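Local coordinates for protein aldo-keto reductase family 1, member B4 (Aldose reductase) (Schistosoma japonicum, PDB 4HBK) that probably catalyses the NADPH-dependent reduction of aldehydes and sugars such as glucose to alcohols, as an aldose reductase of the aldo/keto reductase family, at residues 52-56 with 81-85; 112-116 with 154-158; 237-243 with 286-290. One frame throughout, in Å; residues are numbered along the deposited sequence.

Contact 1 (52-56 with 81-85); sequences GTWNS and VYRNE
Tyr82 lays its ring against the backbone of Trp54, not against the indole. Its first torsion (chi1 -60°) sets CG beside the backbone N, and the side chain runs along the 53-55 backbone. CB lies 3.8 Å from Asn55 N. CG comes within 3.7 Å of Trp54 CA, which sits over the middle of the ring: a CH-pi contact with CA 3.8 Å from the ring centroid and 13° off the normal. Farther out, CE2 approaches Thr53 O at 3.4 Å, obliquely to the ring. At the tip, OH is hydrogen-bonded to Lys291, whose NZ also bonds Thr53 O, so one lysine nitrogen ties the phenol to the facing backbone. Val81 CG1 covers the opposite face of the ring, offset toward its rim. Both segments belong to the connections that follow strands 51-52 and 75-77 at the C-terminal end of the (beta/alpha)8 barrel, the end that carries the active site in this family. Tyr82 is the predicted proton donor there, with the predicted substrate-binding His144 and Lys111, expected to lower the tyrosine pKa, close to its side chain. Beyond the CB end of the ring, on the side of Trp54, Asn84 reaches the 53-55 backbone with its amide, CG lying between backbone N and carbonyl carbon (chi1 58°). ND2 is 2.8 Å from Trp54 O, while OD1 accepts from a water that also donates to Thr53 OG1 at 2.8 Å. Thr53 OG1 also hydrogen-bonds the backbone O of Asp77. Asn55 brings its CG to 3.5 Å from Tyr82 O.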
ATOM      1  N   GLY A  52       2.500   5.494  -5.571  1.00  7.97           N
ATOM      2  CA  GLY A  52       2.629   5.579  -4.130  1.00 11.18           C
ATOM      3  C   GLY A  52       2.873   7.024  -3.740  1.00 15.07           C
ATOM      4  O   GLY A  52       3.644   7.726  -4.398  1.00 14.88           O
ATOM      5  N   THR A  53       2.205   7.485  -2.690  1.00 15.67           N
ATOM      6  CA  THR A  53       2.413   8.848  -2.228  1.00 15.50           C
ATOM      7  C   THR A  53       3.049   8.847  -0.837  1.00 20.06           C
ATOM      8  O   THR A  53       3.064   7.836  -0.141  1.00 18.33           O
ATOM      9  CB  THR A  53       1.102   9.656  -2.202  1.00 15.24           C
ATOM     10  OG1 THR A  53       0.152   9.007  -1.346  1.00 13.85           O
ATOM     11  CG2 THR A  53       0.516   9.783  -3.597  1.00 11.14           C
ATOM     12  N   TRP A  54       3.598   9.983  -0.439  1.00 17.67           N
ATOM     13  CA  TRP A  54       4.139  10.098   0.900  1.00 23.41           C
ATOM     14  C   TRP A  54       4.233  11.566   1.279  1.00 23.27           C
ATOM     15  O   TRP A  54       3.863  12.443   0.491  1.00 20.61           O
ATOM     16  CB  TRP A  54       5.487   9.373   1.017  1.00 21.69           C
ATOM     17  CG  TRP A  54       6.698  10.197   0.679  1.00 23.45           C
ATOM     18  CD1 TRP A  54       7.494  10.882   1.559  1.00 24.50           C
ATOM     19  CD2 TRP A  54       7.266  10.406  -0.622  1.00 25.84           C
ATOM     20  NE1 TRP A  54       8.516  11.509   0.880  1.00 24.91           N
ATOM     21  CE2 TRP A  54       8.398  11.234  -0.457  1.00 24.96           C
ATOM     22  CE3 TRP A  54       6.924   9.981  -1.911  1.00 24.84           C
ATOM     23  CZ2 TRP A  54       9.191  11.638  -1.532  1.00 21.46           C
ATOM     24  CZ3 TRP A  54       7.713  10.386  -2.977  1.00 22.15           C
ATOM     25  CH2 TRP A  54       8.836  11.204  -2.779  1.00 22.28           C
ATOM     26  N   ASN A  55       4.701  11.824   2.494  1.00 21.88           N
ATOM     27  CA  ASN A  55       4.839  13.183   2.983  1.00 24.05           C
ATOM     28  C   ASN A  55       6.020  13.876   2.305  1.00 26.95           C
ATOM     29  O   ASN A  55       7.007  14.226   2.956  1.00 23.75           O
ATOM     30  CB  ASN A  55       5.021  13.187   4.505  1.00 29.86           C
ATOM     31  CG  ASN A  55       4.715  14.543   5.126  1.00 40.37           C
ATOM     32  OD1 ASN A  55       4.423  14.636   6.318  1.00 44.50           O
ATOM     33  ND2 ASN A  55       4.762  15.599   4.312  1.00 30.83           N
ATOM     34  N   SER A  56       5.904  14.061   0.993  1.00 25.39           N
ATOM     35  CA  SER A  56       6.919  14.734   0.193  1.00 23.96           C
ATOM     36  C   SER A  56       6.772  16.249   0.301  1.00 28.59           C
ATOM     37  O   SER A  56       5.719  16.748   0.712  1.00 26.29           O
ATOM     38  CB  SER A  56       6.783  14.310  -1.268  1.00 25.14           C
ATOM     39  OG  SER A  56       5.459  14.525  -1.719  1.00 19.14           O
ATOM     40  N   VAL A  81      -2.098   9.560   7.131  1.00 13.90           N
ATOM     41  CA  VAL A  81      -0.944   9.944   7.945  1.00 12.92           C
ATOM     42  C   VAL A  81       0.089  10.802   7.201  1.00 14.66           C
ATOM     43  O   VAL A  81       0.924  11.444   7.832  1.00 14.21           O
ATOM     44  CB  VAL A  81      -0.230   8.707   8.540  1.00 13.94           C
ATOM     45  CG1 VAL A  81       0.459   7.913   7.444  1.00 10.15           C
ATOM     46  CG2 VAL A  81       0.779   9.132   9.589  1.00 11.03           C
ATOM     47  N   TYR A  82       0.047  10.813   5.872  1.00 14.44           N
ATOM     48  CA  TYR A  82       0.998  11.629   5.108  1.00 15.62           C
ATOM     49  C   TYR A  82       0.550  13.084   5.087  1.00 17.50           C
ATOM     50  O   TYR A  82       1.281  13.961   4.631  1.00 18.81           O
ATOM     51  CB  TYR A  82       1.139  11.106   3.679  1.00 15.49           C
ATOM     52  CG  TYR A  82       1.637   9.687   3.618  1.00 18.12           C
ATOM     53  CD1 TYR A  82       2.742   9.290   4.367  1.00 22.16           C
ATOM     54  CD2 TYR A  82       1.006   8.743   2.833  1.00 15.78           C
ATOM     55  CE1 TYR A  82       3.207   7.995   4.323  1.00 20.23           C
ATOM     56  CE2 TYR A  82       1.465   7.438   2.780  1.00 20.01           C
ATOM     57  CZ  TYR A  82       2.564   7.071   3.531  1.00 23.94           C
ATOM     58  OH  TYR A  82       3.035   5.778   3.489  1.00 27.64           O
ATOM     59  N   ARG A  83      -0.672  13.326   5.556  1.00 15.73           N
ATOM     60  CA  ARG A  83      -1.195  14.679   5.716  1.00 15.75           C
ATOM     61  C   ARG A  83      -1.203  15.491   4.419  1.00 19.61           C
ATOM     62  O   ARG A  83      -0.956  16.696   4.440  1.00 21.70           O
ATOM     63  CB  ARG A  83      -0.386  15.417   6.786  1.00 22.58           C
ATOM     64  CG  ARG A  83      -0.556  14.815   8.167  1.00 28.68           C
ATOM     65  CD  ARG A  83      -0.723  15.895   9.219  1.00 41.37           C
ATOM     66  NE  ARG A  83       0.492  16.054  10.008  1.00 48.63           N
ATOM     67  CZ  ARG A  83       0.526  16.034  11.337  1.00 49.93           C
ATOM     68  NH1 ARG A  83      -0.595  15.870  12.031  1.00 49.56           N
ATOM     69  NH2 ARG A  83       1.681  16.185  11.972  1.00 50.08           N
ATOM     70  N   ASN A  84      -1.487  14.837   3.296  1.00 16.08           N
ATOM     71  CA  ASN A  84      -1.527  15.530   2.012  1.00 13.67           C
ATOM     72  C   ASN A  84      -2.685  15.089   1.135  1.00 13.92           C
ATOM     73  O   ASN A  84      -2.655  15.285  -0.077  1.00 14.42           O
ATOM     74  CB  ASN A  84      -0.211  15.332   1.251  1.00 13.96           C
ATOM     75  CG  ASN A  84       0.107  13.873   1.020  1.00 12.90           C
ATOM     76  OD1 ASN A  84      -0.731  13.005   1.263  1.00 10.11           O
ATOM     77  ND2 ASN A  84       1.317  13.591   0.542  1.00 12.62           N
ATOM     78  N   GLU A  85      -3.705  14.487   1.736  1.00 15.51           N
ATOM     79  CA  GLU A  85      -4.833  13.994   0.953  1.00 14.17           C
ATOM     80  C   GLU A  85      -5.650  15.151   0.376  1.00 15.36           C
ATOM     81  O   GLU A  85      -6.330  14.992  -0.637  1.00 15.07           O
ATOM     82  CB  GLU A  85      -5.717  13.058   1.780  1.00 12.79           C
ATOM     83  CG  GLU A  85      -5.002  11.786   2.211  1.00 14.43           C
ATOM     84  CD  GLU A  85      -5.928  10.760   2.830  1.00 16.17           C
ATOM     85  OE1 GLU A  85      -6.669  11.104   3.777  1.00 15.38           O
ATOM     86  OE2 GLU A  85      -5.918   9.601   2.366  1.00 14.88           O
TER
HETATM   87  O   HOH W   1      -1.177  10.202   0.868  1.00 15.08           O

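Contact 2 (112-116 with 154-158); sequences LWNTF and DLFPT
Two beta-alpha loops at the catalytic end of the (beta/alpha)8 barrel are joined where Trp113 donates its indole N-H to the backbone of Leu155. With CG anti to the backbone N (chi1 -178°), the indole reaches across to the 154-158 loop. NE1 meets Leu155 O at 2.8 Å in a nearly straight bond (165°). The oxygen lies at the ring edge, in the indole plane, whereas the donor is tilted out of the carbonyl plane; the bond restrains the rotation of the indole. The leucine side chain crosses the indole obliquely, its CG out of the ring plane beyond the rim and 3.9 Å from Trp113 CD1. Phe156 meets the benzo ring: Trp113 CZ2 stands over one phenyl face, toward its rim, 3.5 Å from Phe156 CZ, with the planes inclined at 55°. Next to the bond, Thr115 places its methyl against the loop, CG2 lying 3.5 Å from Leu155 O and 4.0 Å from Pro157 CD. Trp113 also packs edge-to-face with His144, the predicted substrate-binding residue, so the indole sits beside the probable active site. One loop follows strand 107-112 and leads to helix 119-133; the other lies between strand 138-143 and helix 171-183, and Leu112 touches both helices.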
ATOM      1  N   LEU A 112      -6.619   3.875   7.169  1.00  7.88           N
ATOM      2  CA  LEU A 112      -7.044   4.331   8.476  1.00  9.34           C
ATOM      3  C   LEU A 112      -5.836   4.405   9.391  1.00 10.76           C
ATOM      4  O   LEU A 112      -5.149   3.398   9.570  1.00  9.04           O
ATOM      5  CB  LEU A 112      -8.056   3.331   9.047  1.00 10.91           C
ATOM      6  CG  LEU A 112      -8.505   3.568  10.493  1.00  8.52           C
ATOM      7  CD1 LEU A 112      -9.298   4.861  10.578  1.00 10.22           C
ATOM      8  CD2 LEU A 112      -9.338   2.392  10.993  1.00  5.61           C
ATOM      9  N   TRP A 113      -5.586   5.578   9.982  1.00  8.20           N
ATOM     10  CA  TRP A 113      -4.418   5.762  10.840  1.00  9.50           C
ATOM     11  C   TRP A 113      -4.601   5.287  12.287  1.00 10.72           C
ATOM     12  O   TRP A 113      -5.708   5.334  12.825  1.00 11.52           O
ATOM     13  CB  TRP A 113      -3.933   7.213  10.831  1.00 11.10           C
ATOM     14  CG  TRP A 113      -2.713   7.389  11.672  1.00 10.67           C
ATOM     15  CD1 TRP A 113      -2.598   8.126  12.814  1.00 13.23           C
ATOM     16  CD2 TRP A 113      -1.438   6.763  11.467  1.00 11.34           C
ATOM     17  NE1 TRP A 113      -1.321   8.024  13.313  1.00 13.59           N
ATOM     18  CE2 TRP A 113      -0.591   7.190  12.510  1.00 10.42           C
ATOM     19  CE3 TRP A 113      -0.928   5.896  10.495  1.00  9.70           C
ATOM     20  CZ2 TRP A 113       0.738   6.773  12.614  1.00 12.86           C
ATOM     21  CZ3 TRP A 113       0.391   5.493  10.594  1.00 11.65           C
ATOM     22  CH2 TRP A 113       1.209   5.929  11.648  1.00 11.27           C
ATOM     23  N   ASN A 114      -3.492   4.866  12.905  1.00  9.54           N
ATOM     24  CA  ASN A 114      -3.480   4.194  14.217  1.00  9.17           C
ATOM     25  C   ASN A 114      -4.259   4.892  15.351  1.00 11.86           C
ATOM     26  O   ASN A 114      -4.720   4.237  16.292  1.00 11.88           O
ATOM     27  CB  ASN A 114      -2.025   3.951  14.690  1.00 11.32           C
ATOM     28  CG  ASN A 114      -1.140   3.229  13.642  1.00 10.11           C
ATOM     29  OD1 ASN A 114      -1.418   3.241  12.441  1.00  8.93           O
ATOM     30  ND2 ASN A 114      -0.053   2.616  14.116  1.00  7.64           N
ATOM     31  N   THR A 115      -4.386   6.216  15.282  1.00 12.23           N
ATOM     32  CA  THR A 115      -5.044   6.969  16.350  1.00 13.46           C
ATOM     33  C   THR A 115      -6.578   6.927  16.255  1.00 15.44           C
ATOM     34  O   THR A 115      -7.279   7.455  17.129  1.00 12.98           O
ATOM     35  CB  THR A 115      -4.593   8.436  16.360  1.00 14.36           C
ATOM     36  OG1 THR A 115      -4.812   8.999  15.063  1.00 16.75           O
ATOM     37  CG2 THR A 115      -3.097   8.558  16.734  1.00 14.12           C
ATOM     38  N   PHE A 116      -7.091   6.292  15.205  1.00 10.75           N
ATOM     39  CA  PHE A 116      -8.530   6.228  14.967  1.00 12.66           C
ATOM     40  C   PHE A 116      -9.060   4.789  14.923  1.00 13.75           C
ATOM     41  O   PHE A 116     -10.119   4.546  14.350  1.00 12.96           O
ATOM     42  CB  PHE A 116      -8.889   6.939  13.655  1.00 11.94           C
ATOM     43  CG  PHE A 116      -8.393   8.361  13.575  1.00 13.38           C
ATOM     44  CD1 PHE A 116      -9.111   9.397  14.148  1.00 19.07           C
ATOM     45  CD2 PHE A 116      -7.212   8.659  12.918  1.00 14.18           C
ATOM     46  CE1 PHE A 116      -8.647  10.715  14.080  1.00 17.95           C
ATOM     47  CE2 PHE A 116      -6.741   9.967  12.838  1.00 18.42           C
ATOM     48  CZ  PHE A 116      -7.458  10.995  13.420  1.00 22.76           C
ATOM     49  N   ASP A 154      -1.811  14.293  18.516  1.00 24.79           N
ATOM     50  CA  ASP A 154      -0.931  14.217  17.365  1.00 26.73           C
ATOM     51  C   ASP A 154      -0.958  12.819  16.733  1.00 26.46           C
ATOM     52  O   ASP A 154      -1.401  11.848  17.352  1.00 19.46           O
ATOM     53  CB  ASP A 154       0.473  14.626  17.785  1.00 24.51           C
ATOM     54  CG  ASP A 154       0.497  15.997  18.451  1.00 31.30           C
ATOM     55  OD1 ASP A 154      -0.391  16.825  18.150  1.00 28.86           O
ATOM     56  OD2 ASP A 154       1.391  16.243  19.278  1.00 30.24           O
ATOM     57  N   LEU A 155      -0.496  12.719  15.495  1.00 23.07           N
ATOM     58  CA  LEU A 155      -0.571  11.445  14.802  1.00 19.59           C
ATOM     59  C   LEU A 155       0.323  10.406  15.456  1.00 17.61           C
ATOM     60  O   LEU A 155       0.038   9.213  15.399  1.00 18.27           O
ATOM     61  CB  LEU A 155      -0.262  11.608  13.314  1.00 25.45           C
ATOM     62  CG  LEU A 155      -1.565  11.889  12.564  1.00 31.08           C
ATOM     63  CD1 LEU A 155      -2.157  13.206  13.041  1.00 39.51           C
ATOM     64  CD2 LEU A 155      -1.368  11.900  11.069  1.00 32.61           C
ATOM     65  N   PHE A 156       1.400  10.869  16.073  1.00 16.06           N
ATOM     66  CA  PHE A 156       2.259  10.009  16.870  1.00 15.95           C
ATOM     67  C   PHE A 156       2.280  10.516  18.311  1.00 17.37           C
ATOM     68  O   PHE A 156       3.215  11.213  18.709  1.00 19.08           O
ATOM     69  CB  PHE A 156       3.681   9.997  16.303  1.00 16.81           C
ATOM     70  CG  PHE A 156       3.815   9.244  15.010  1.00 19.24           C
ATOM     71  CD1 PHE A 156       4.262   7.933  15.005  1.00 16.63           C
ATOM     72  CD2 PHE A 156       3.502   9.850  13.802  1.00 12.84           C
ATOM     73  CE1 PHE A 156       4.393   7.233  13.814  1.00 22.09           C
ATOM     74  CE2 PHE A 156       3.628   9.160  12.610  1.00 20.07           C
ATOM     75  CZ  PHE A 156       4.079   7.850  12.612  1.00 19.26           C
ATOM     76  N   PRO A 157       1.244  10.173  19.100  1.00 16.25           N
ATOM     77  CA  PRO A 157       1.186  10.661  20.486  1.00 16.19           C
ATOM     78  C   PRO A 157       2.435  10.210  21.224  1.00 16.35           C
ATOM     79  O   PRO A 157       2.761   9.022  21.170  1.00 17.26           O
ATOM     80  CB  PRO A 157      -0.039   9.952  21.078  1.00 17.00           C
ATOM     81  CG  PRO A 157      -0.742   9.291  19.938  1.00 18.80           C
ATOM     82  CD  PRO A 157       0.221   9.155  18.805  1.00 15.88           C
ATOM     83  N   THR A 158       3.117  11.122  21.911  1.00 15.53           N
ATOM     84  CA  THR A 158       4.424  10.799  22.485  1.00 16.11           C
ATOM     85  C   THR A 158       4.590  11.293  23.930  1.00 16.89           C
ATOM     86  O   THR A 158       4.082  12.345  24.286  1.00 19.76           O
ATOM     87  CB  THR A 158       5.566  11.376  21.594  1.00 19.64           C
ATOM     88  OG1 THR A 158       5.434  10.890  20.246  1.00 18.56           O
ATOM     89  CG2 THR A 158       6.932  10.981  22.137  1.00 17.75           C
TER

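Contact 3 (237-243 with 286-290); sequences TVTAYAP and LIVVP
Thr239 and Ile287 meet inside the barrel through matching first torsions: OG1 of the threonine (chi1 -66°) and CG1 of the isoleucine (chi1 -65°) both lie beside their own backbone N, anti to the carbonyl carbon. Thr239 OG1 thus comes to 3.4 Å from Ile287 CB, and its methyl CG2, on the other branch, reaches Val289 CG2 at 3.8 Å. The backbones pair in parallel, Thr239 opposite Ile287 and Ala240 opposite Val288. Ile287 N donates to Val238 O at 3.0 Å, and Ala240 N to Ile287 O at 2.9 Å; the next bond, Val289 N to Ala240 O, is weak. Farther along, a water accepts from Ala242 N and donates to Val289 O, while Pro243 CG rests 3.5 Å from Pro290 CA. On the outer face Val238 and Leu286 lie side by side, pointing the same way, with Val238 CB 3.7 Å from Leu286 CD2, under helices 225-233 and 273-283. These are the seventh and eighth strands of the (beta/alpha)8 barrel. No side-chain hydrogen bond links the two segments; the side chains meet by van der Waals contact, consistent with the backbone bonds setting direction and register, whereas the buried hydroxyl of Thr239 is satisfied by Asn213 on the neighbouring strand.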
ATOM      1  N   THR A 237      -5.294 -10.442  -2.230  1.00 10.86           N
ATOM      2  CA  THR A 237      -4.277  -9.935  -3.142  1.00  8.05           C
ATOM      3  C   THR A 237      -3.250  -9.222  -2.281  1.00  9.61           C
ATOM      4  O   THR A 237      -3.549  -8.816  -1.149  1.00  9.69           O
ATOM      5  CB  THR A 237      -4.834  -8.946  -4.146  1.00 10.64           C
ATOM      6  OG1 THR A 237      -5.287  -7.774  -3.452  1.00  8.10           O
ATOM      7  CG2 THR A 237      -5.979  -9.576  -4.957  1.00  9.73           C
ATOM      8  N   VAL A 238      -2.045  -9.060  -2.811  1.00  9.87           N
ATOM      9  CA  VAL A 238      -0.956  -8.523  -2.020  1.00  7.26           C
ATOM     10  C   VAL A 238      -0.276  -7.391  -2.749  1.00  8.91           C
ATOM     11  O   VAL A 238       0.069  -7.514  -3.918  1.00  9.91           O
ATOM     12  CB  VAL A 238       0.083  -9.605  -1.693  1.00  7.76           C
ATOM     13  CG1 VAL A 238       1.182  -9.030  -0.811  1.00  7.92           C
ATOM     14  CG2 VAL A 238      -0.592 -10.793  -0.998  1.00  9.72           C
ATOM     15  N   THR A 239      -0.074  -6.288  -2.044  1.00  8.78           N
ATOM     16  CA  THR A 239       0.555  -5.119  -2.623  1.00  6.60           C
ATOM     17  C   THR A 239       1.916  -4.942  -1.995  1.00  9.35           C
ATOM     18  O   THR A 239       2.072  -5.047  -0.774  1.00  7.68           O
ATOM     19  CB  THR A 239      -0.288  -3.860  -2.371  1.00 10.41           C
ATOM     20  OG1 THR A 239      -1.527  -3.967  -3.087  1.00  8.42           O
ATOM     21  CG2 THR A 239       0.461  -2.594  -2.818  1.00  8.12           C
ATOM     22  N   ALA A 240       2.908  -4.679  -2.838  1.00  7.55           N
ATOM     23  CA  ALA A 240       4.255  -4.464  -2.357  1.00  8.35           C
ATOM     24  C   ALA A 240       4.460  -2.986  -2.170  1.00  9.92           C
ATOM     25  O   ALA A 240       4.380  -2.226  -3.124  1.00  8.14           O
ATOM     26  CB  ALA A 240       5.258  -4.995  -3.353  1.00  9.10           C
ATOM     27  N   TYR A 241       4.720  -2.560  -0.943  1.00 10.61           N
ATOM     28  CA  TYR A 241       5.161  -1.198  -0.784  1.00 11.68           C
ATOM     29  C   TYR A 241       6.686  -1.142  -0.693  1.00 12.94           C
ATOM     30  O   TYR A 241       7.344  -2.161  -0.456  1.00 11.34           O
ATOM     31  CB  TYR A 241       4.428  -0.470   0.349  1.00 14.48           C
ATOM     32  CG  TYR A 241       4.851  -0.741   1.777  1.00 11.95           C
ATOM     33  CD1 TYR A 241       6.060  -0.270   2.282  1.00 12.90           C
ATOM     34  CD2 TYR A 241       3.983  -1.385   2.653  1.00 12.34           C
ATOM     35  CE1 TYR A 241       6.421  -0.493   3.623  1.00 14.91           C
ATOM     36  CE2 TYR A 241       4.324  -1.607   3.980  1.00 14.33           C
ATOM     37  CZ  TYR A 241       5.535  -1.164   4.462  1.00 13.77           C
ATOM     38  OH  TYR A 241       5.835  -1.400   5.782  1.00 10.71           O
ATOM     39  N   ALA A 242       7.237   0.047  -0.917  1.00 14.17           N
ATOM     40  CA  ALA A 242       8.684   0.208  -1.045  1.00 13.61           C
ATOM     41  C   ALA A 242       9.254  -0.846  -1.991  1.00 15.36           C
ATOM     42  O   ALA A 242      10.216  -1.534  -1.640  1.00 13.29           O
ATOM     43  CB  ALA A 242       9.352   0.113   0.320  1.00 15.77           C
ATOM     44  N   PRO A 243       8.663  -0.968  -3.199  1.00 10.89           N
ATOM     45  CA  PRO A 243       9.011  -2.010  -4.171  1.00  9.39           C
ATOM     46  C   PRO A 243      10.430  -1.860  -4.731  1.00 14.48           C
ATOM     47  O   PRO A 243      11.020  -2.832  -5.207  1.00 16.72           O
ATOM     48  CB  PRO A 243       7.970  -1.812  -5.274  1.00 11.21           C
ATOM     49  CG  PRO A 243       7.597  -0.384  -5.190  1.00 10.96           C
ATOM     50  CD  PRO A 243       7.663  -0.028  -3.737  1.00 10.02           C
ATOM     51  N   LEU A 286       1.952  -9.672  -7.691  1.00 12.89           N
ATOM     52  CA  LEU A 286       1.794  -8.580  -6.728  1.00 12.21           C
ATOM     53  C   LEU A 286       1.329  -7.312  -7.429  1.00  9.39           C
ATOM     54  O   LEU A 286       1.574  -7.129  -8.623  1.00 10.76           O
ATOM     55  CB  LEU A 286       3.127  -8.295  -6.027  1.00  6.98           C
ATOM     56  CG  LEU A 286       3.742  -9.523  -5.348  1.00 10.62           C
ATOM     57  CD1 LEU A 286       5.165  -9.258  -4.888  1.00  7.46           C
ATOM     58  CD2 LEU A 286       2.877  -9.973  -4.165  1.00  8.52           C
ATOM     59  N   ILE A 287       0.639  -6.457  -6.685  1.00  9.48           N
ATOM     60  CA  ILE A 287       0.413  -5.077  -7.093  1.00  8.85           C
ATOM     61  C   ILE A 287       1.647  -4.314  -6.643  1.00  8.18           C
ATOM     62  O   ILE A 287       2.283  -4.707  -5.674  1.00  9.40           O
ATOM     63  CB  ILE A 287      -0.821  -4.486  -6.386  1.00 10.30           C
ATOM     64  CG1 ILE A 287      -2.101  -5.224  -6.825  1.00  9.92           C
ATOM     65  CG2 ILE A 287      -0.936  -3.006  -6.658  1.00  6.76           C
ATOM     66  CD1 ILE A 287      -2.637  -6.192  -5.786  1.00  8.31           C
ATOM     67  N   VAL A 288       2.021  -3.246  -7.341  1.00  7.09           N
ATOM     68  CA  VAL A 288       3.136  -2.431  -6.868  1.00 10.01           C
ATOM     69  C   VAL A 288       2.749  -0.961  -6.799  1.00  8.54           C
ATOM     70  O   VAL A 288       2.047  -0.457  -7.681  1.00 10.96           O
ATOM     71  CB  VAL A 288       4.418  -2.621  -7.736  1.00 10.27           C
ATOM     72  CG1 VAL A 288       4.867  -4.087  -7.708  1.00 11.12           C
ATOM     73  CG2 VAL A 288       4.183  -2.139  -9.170  1.00  8.21           C
ATOM     74  N   VAL A 289       3.217  -0.274  -5.760  1.00  7.52           N
ATOM     75  CA  VAL A 289       2.920   1.142  -5.584  1.00  6.30           C
ATOM     76  C   VAL A 289       4.208   1.934  -5.314  1.00 10.37           C
ATOM     77  O   VAL A 289       4.391   2.498  -4.236  1.00  9.51           O
ATOM     78  CB  VAL A 289       1.851   1.373  -4.465  1.00  9.04           C
ATOM     79  CG1 VAL A 289       0.494   0.792  -4.890  1.00  5.73           C
ATOM     80  CG2 VAL A 289       2.288   0.737  -3.156  1.00  7.76           C
ATOM     81  N   PRO A 290       5.107   1.991  -6.316  1.00 10.26           N
ATOM     82  CA  PRO A 290       6.366   2.728  -6.170  1.00 12.15           C
ATOM     83  C   PRO A 290       6.096   4.208  -5.909  1.00 12.96           C
ATOM     84  O   PRO A 290       5.310   4.818  -6.638  1.00 12.11           O
ATOM     85  CB  PRO A 290       7.039   2.548  -7.535  1.00  7.28           C
ATOM     86  CG  PRO A 290       5.919   2.302  -8.477  1.00  9.18           C
ATOM     87  CD  PRO A 290       4.937   1.470  -7.682  1.00  7.38           C
TER
HETATM   88  O   HOH W   2       5.337   2.511  -1.588  1.00 23.58           O

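How the contacts relate
Contacts 1, 2 and 3 follow one another along the chain without interleaving, and all belong to a single (beta/alpha)8 barrel. Contacts 1 and 2 have centres 15 Å apart and touch: Val81 packs on Trp113, Leu155 and Phe156, so this residue, next to the predicted catalytic tyrosine, joins the two contacts. Contacts 1 and 3 are 17 Å apart at their centres and meet at the barrel seam, where Gly52 N probably bonds Pro290 O, joining the first strand to the eighth. Contacts 2 and 3 do not touch, their centres being 24 Å apart. Contact 1 thus touches both others, the closure of the barrel through Gly52 and the loops of contact 2 through Val81.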